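Local coordinates for protein flagellin hook IN motif family (Aeromonas hydrophila subsp. hydrophila, PDB 6XI1) that probably forms part of the extending region of a bacterial RTX adhesin, a chain of calcium-binding beta-sandwich repeats thought to hold the adhesive end away from the cell, at residues A131-S136 against D220-T225; G154-T159 against G190-N195. One frame throughout, in Å; residues are numbered along the deposited sequence.

Both contacts belong to the same beta-sandwich repeat, their centres about 10 Å apart. Along the chain the order is 131-136, 154-159, 190-195, 220-225, so contact 2 falls between the two halves of contact 1. Strands 132-142 and 149-159 are consecutive and antiparallel neighbours, and they tie the contacts together directly: Val-132 N lies 2.8 Å from Thr-159 O, and Thr-134 O lies 2.8 Å from Ser-157 N, both probable hydrogen bonds. Contact 1 brings the first and last strands of the repeat together beside a calcium ion, while contact 2 joins the second strand to the fifth. The calcium beside contact 1 is consistent with calcium stiffening the junctions of an extended adhesin.

Contact 1. Residues A131-S136 against D220-T225; sequences AVITGS and DGTTHT. With CA (calcium ion), chain Q.
At one calcium-binding end of a cadherin-like beta-sandwich repeat, the start of strand 132-142 meets the turn leading into strand 223-231, where an Asx turn organises the contact. Thr-222 OG1 accepts the backbone N-H of Ala-131 at 2.9 Å between OG1 and N, with an angle of 149° at the hydrogen. The same hydroxyl donates to Asp-220 OD1, 2.6 Å from Thr-222 OG1, on the syn side of the carboxylate and 15° out of its plane. Thr-222 N also reaches Asp-220 OD1, at 2.9 Å and nearly along the C-O direction, which closes the Asx turn. Two donors from one residue thus grip OD1 and help fix the rotation of the carboxylate, whose other oxygen, Asp-220 OD2, binds calcium at 2.4 Å. The ion is also bound by Asn-128 and Asp-129, just ahead of strand 132-142, and by Asp-160, Asp-162 and Glu-166, which follow strand 149-159, so it ties the turn to both places. With chi1 at -53°, Thr-222 keeps OG1 beside its own backbone N, where it can serve both Ala-131 and Asp-220, and sends CG2 over to Ala-131 O.

Farther along, the side chains of Ile-133 and His-224 pass alongside one another, pointing opposite ways. Ile-133 CD1 packs against His-224 CB and the carbonyl oxygen of Thr-222, and Val-158 and Phe-169 also touch the isoleucine. The imidazole is turned so that NE2 hydrogen-bonds Asp-137, just beyond the first segment, which helps hold the ring in its orientation. One ring face receives a CH-pi contact: Ile-133 CG2 sits 4.0 Å from the centroid of the His-224 ring, displaced toward the rim, with CG its nearest ring atom.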
# COMPACT_ATOMS: atom_id res chain seq x y z
N ALA A 131 24.01 -12.02 -33.34
CA ALA A 131 22.64 -11.53 -33.63
C ALA A 131 22.53 -10.04 -33.22
O ALA A 131 23.23 -9.59 -32.27
CB ALA A 131 21.62 -12.39 -32.94
N VAL A 132 21.67 -9.31 -33.91
CA VAL A 132 21.31 -7.91 -33.58
C VAL A 132 19.88 -7.93 -33.03
O VAL A 132 18.94 -8.26 -33.80
CB VAL A 132 21.46 -6.96 -34.79
CG1 VAL A 132 20.99 -5.55 -34.45
CG2 VAL A 132 22.91 -6.96 -35.27
N ILE A 133 19.76 -7.65 -31.74
CA ILE A 133 18.46 -7.73 -31.01
C ILE A 133 17.99 -6.31 -30.66
O ILE A 133 18.76 -5.55 -30.04
CB ILE A 133 18.54 -8.61 -29.76
CG1 ILE A 133 19.03 -10.02 -30.12
CG2 ILE A 133 17.18 -8.66 -29.08
CD1 ILE A 133 19.46 -10.89 -28.93
N THR A 134 16.78 -5.97 -31.07
CA THR A 134 16.20 -4.63 -30.90
C THR A 134 14.76 -4.80 -30.41
O THR A 134 14.26 -5.96 -30.32
CB THR A 134 16.28 -3.83 -32.21
OG1 THR A 134 15.48 -4.53 -33.14
CG2 THR A 134 17.66 -3.70 -32.81
N GLY A 135 14.08 -3.69 -30.16
CA GLY A 135 12.64 -3.70 -29.87
C GLY A 135 12.43 -3.38 -28.40
O GLY A 135 13.33 -2.78 -27.80
N SER A 136 11.31 -3.82 -27.86
CA SER A 136 10.85 -3.50 -26.49
C SER A 136 11.63 -4.31 -25.48
O SER A 136 11.43 -5.54 -25.43
CB SER A 136 9.38 -3.69 -26.35
OG SER A 136 9.02 -3.35 -25.02
N ASP A 220 22.15 -18.44 -31.80
CA ASP A 220 23.64 -18.54 -31.73
C ASP A 220 24.14 -18.20 -30.30
O ASP A 220 25.37 -18.17 -30.12
CB ASP A 220 24.34 -17.71 -32.80
CG ASP A 220 24.33 -16.21 -32.56
OD1 ASP A 220 23.78 -15.77 -31.53
OD2 ASP A 220 24.88 -15.51 -33.38
N GLY A 221 23.24 -17.88 -29.36
CA GLY A 221 23.62 -17.62 -27.95
C GLY A 221 23.86 -16.14 -27.68
O GLY A 221 24.23 -15.80 -26.53
N THR A 222 23.65 -15.26 -28.66
CA THR A 222 23.67 -13.80 -28.45
C THR A 222 22.57 -13.42 -27.44
O THR A 222 21.41 -13.87 -27.60
CB THR A 222 23.45 -13.00 -29.74
OG1 THR A 222 24.37 -13.40 -30.76
CG2 THR A 222 23.59 -11.52 -29.49
N THR A 223 22.91 -12.62 -26.43
CA THR A 223 21.98 -12.33 -25.32
C THR A 223 21.46 -10.90 -25.40
O THR A 223 22.10 -10.04 -25.97
CB THR A 223 22.57 -12.65 -23.94
OG1 THR A 223 23.70 -11.81 -23.75
CG2 THR A 223 22.95 -14.11 -23.76
N HIS A 224 20.25 -10.71 -24.88
CA HIS A 224 19.66 -9.37 -24.61
C HIS A 224 18.91 -9.42 -23.27
O HIS A 224 18.38 -10.48 -22.90
CB HIS A 224 18.76 -8.95 -25.74
CG HIS A 224 18.50 -7.50 -25.86
ND1 HIS A 224 19.41 -6.63 -26.40
CD2 HIS A 224 17.44 -6.75 -25.51
CE1 HIS A 224 18.92 -5.41 -26.40
NE2 HIS A 224 17.72 -5.45 -25.85
N THR A 225 18.81 -8.29 -22.61
CA THR A 225 18.15 -8.16 -21.30
C THR A 225 16.83 -7.39 -21.43
O THR A 225 16.75 -6.35 -22.16
CB THR A 225 19.13 -7.55 -20.28
OG1 THR A 225 20.21 -8.48 -20.15
CG2 THR A 225 18.49 -7.35 -18.93
CA CA Q . 25.02 -15.63 -35.76

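Contact 2. Residues G154-T159 against G190-N195; sequences GTLSVT and GAWTYN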
# COMPACT_ATOMS: atom_id res chain seq x y z
N GLY A 154 5.78 -7.47 -24.46
CA GLY A 154 6.53 -6.69 -25.46
C GLY A 154 7.09 -7.63 -26.49
O GLY A 154 6.98 -8.86 -26.33
N THR A 155 7.70 -7.07 -27.53
CA THR A 155 8.23 -7.81 -28.68
C THR A 155 9.66 -7.33 -28.92
O THR A 155 9.87 -6.12 -29.13
CB THR A 155 7.33 -7.70 -29.91
OG1 THR A 155 6.04 -8.18 -29.53
CG2 THR A 155 7.82 -8.54 -31.08
N LEU A 156 10.59 -8.27 -28.88
CA LEU A 156 11.96 -8.12 -29.39
C LEU A 156 11.99 -8.62 -30.83
O LEU A 156 11.17 -9.46 -31.21
CB LEU A 156 12.94 -8.91 -28.55
CG LEU A 156 13.12 -8.38 -27.13
CD1 LEU A 156 14.03 -9.32 -26.35
CD2 LEU A 156 13.76 -7.00 -27.17
N SER A 157 12.93 -8.13 -31.59
CA SER A 157 13.13 -8.68 -32.94
C SER A 157 14.63 -8.91 -33.08
O SER A 157 15.44 -8.30 -32.33
CB SER A 157 12.55 -7.78 -34.02
OG SER A 157 13.28 -6.58 -34.02
N VAL A 158 14.96 -9.86 -33.91
CA VAL A 158 16.37 -10.29 -34.07
C VAL A 158 16.66 -10.44 -35.56
O VAL A 158 15.85 -11.07 -36.25
CB VAL A 158 16.62 -11.58 -33.27
CG1 VAL A 158 15.61 -12.68 -33.57
CG2 VAL A 158 18.04 -12.03 -33.45
N THR A 159 17.83 -9.95 -35.97
CA THR A 159 18.48 -10.25 -37.26
C THR A 159 19.77 -10.98 -36.95
O THR A 159 20.40 -10.68 -35.94
CB THR A 159 18.65 -8.95 -38.06
OG1 THR A 159 19.57 -8.06 -37.44
CG2 THR A 159 17.33 -8.23 -38.24
N GLY A 190 10.01 -13.66 -30.71
CA GLY A 190 10.45 -12.53 -29.89
C GLY A 190 9.37 -11.94 -28.98
O GLY A 190 9.63 -10.91 -28.35
N ALA A 191 8.16 -12.50 -28.95
CA ALA A 191 7.08 -12.05 -28.09
C ALA A 191 7.36 -12.51 -26.66
O ALA A 191 7.42 -13.73 -26.46
CB ALA A 191 5.78 -12.60 -28.57
N TRP A 192 7.59 -11.57 -25.75
CA TRP A 192 7.83 -11.93 -24.34
C TRP A 192 6.63 -11.56 -23.48
O TRP A 192 5.89 -10.58 -23.76
CB TRP A 192 9.15 -11.34 -23.83
CG TRP A 192 9.30 -9.85 -23.90
CD1 TRP A 192 10.00 -9.19 -24.85
CD2 TRP A 192 8.88 -8.86 -22.95
NE1 TRP A 192 9.99 -7.86 -24.60
CE2 TRP A 192 9.27 -7.62 -23.47
CE3 TRP A 192 8.11 -8.89 -21.78
CZ2 TRP A 192 8.99 -6.41 -22.81
CZ3 TRP A 192 7.84 -7.71 -21.12
CH2 TRP A 192 8.27 -6.48 -21.64
N THR A 193 6.52 -12.28 -22.36
CA THR A 193 5.48 -12.06 -21.36
C THR A 193 6.17 -12.16 -19.99
O THR A 193 6.78 -13.20 -19.75
CB THR A 193 4.38 -13.11 -21.47
OG1 THR A 193 3.81 -13.04 -22.77
CG2 THR A 193 3.27 -12.90 -20.47
N TYR A 194 6.06 -11.12 -19.19
CA TYR A 194 6.46 -11.10 -17.75
C TYR A 194 5.20 -11.26 -16.92
O TYR A 194 4.19 -10.57 -17.14
CB TYR A 194 7.14 -9.78 -17.41
CG TYR A 194 7.42 -9.58 -15.94
CD1 TYR A 194 8.59 -10.06 -15.35
CD2 TYR A 194 6.51 -8.91 -15.15
CE1 TYR A 194 8.79 -9.92 -13.98
CE2 TYR A 194 6.70 -8.79 -13.78
CZ TYR A 194 7.89 -9.22 -13.21
OH TYR A 194 8.08 -8.99 -11.85
N ASN A 195 5.30 -12.10 -15.87
CA ASN A 195 4.18 -12.33 -14.95
C ASN A 195 4.79 -12.32 -13.54
O ASN A 195 5.90 -12.92 -13.33
CB ASN A 195 3.46 -13.66 -15.16
CG ASN A 195 2.81 -13.79 -16.52
OD1 ASN A 195 1.90 -13.04 -16.81
ND2 ASN A 195 3.33 -14.68 -17.35
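Gly-154 and Trp-192 form an antiparallel hydrogen-bonded pair: Trp-192 N donates to Gly-154 O at 2.8 Å, and Gly-154 N returns a longer bond to Trp-192 O at 3.2 Å. Leu-156 N then donates to Gly-190 O at 2.9 Å, with the donor tilted 32° from the carbonyl plane. Between these bonds Thr-155 faces Ala-191 as a non-hydrogen-bonded pair, and Gly-190 O also takes a CA-H...O contact from Thr-155 CA at 3.4 Å.

The indole of Trp-192 folds back over its strand partner. A chi1 of 58° sets CG between the backbone N and the carbonyl carbon, and one ring face lies flat on Gly-154, whose CA makes a CH-pi contact 3.9 Å from the centroid of the five-membered ring. Having no side chain, Gly-154 lets the indole come this close. Leu-156 CG meets the indole edge at Trp-192 CD1, 3.9 Å away.

Strand 149-159 thus has strand 191-197 on one side and strand 132-142 on the other, and the indole of Trp-192 reaches past strand 149-159: NE1 hydrogen-bonds Ser-136 O of strand 132-142, while the ring touches Val-226 and Ile-228 of strand 223-231.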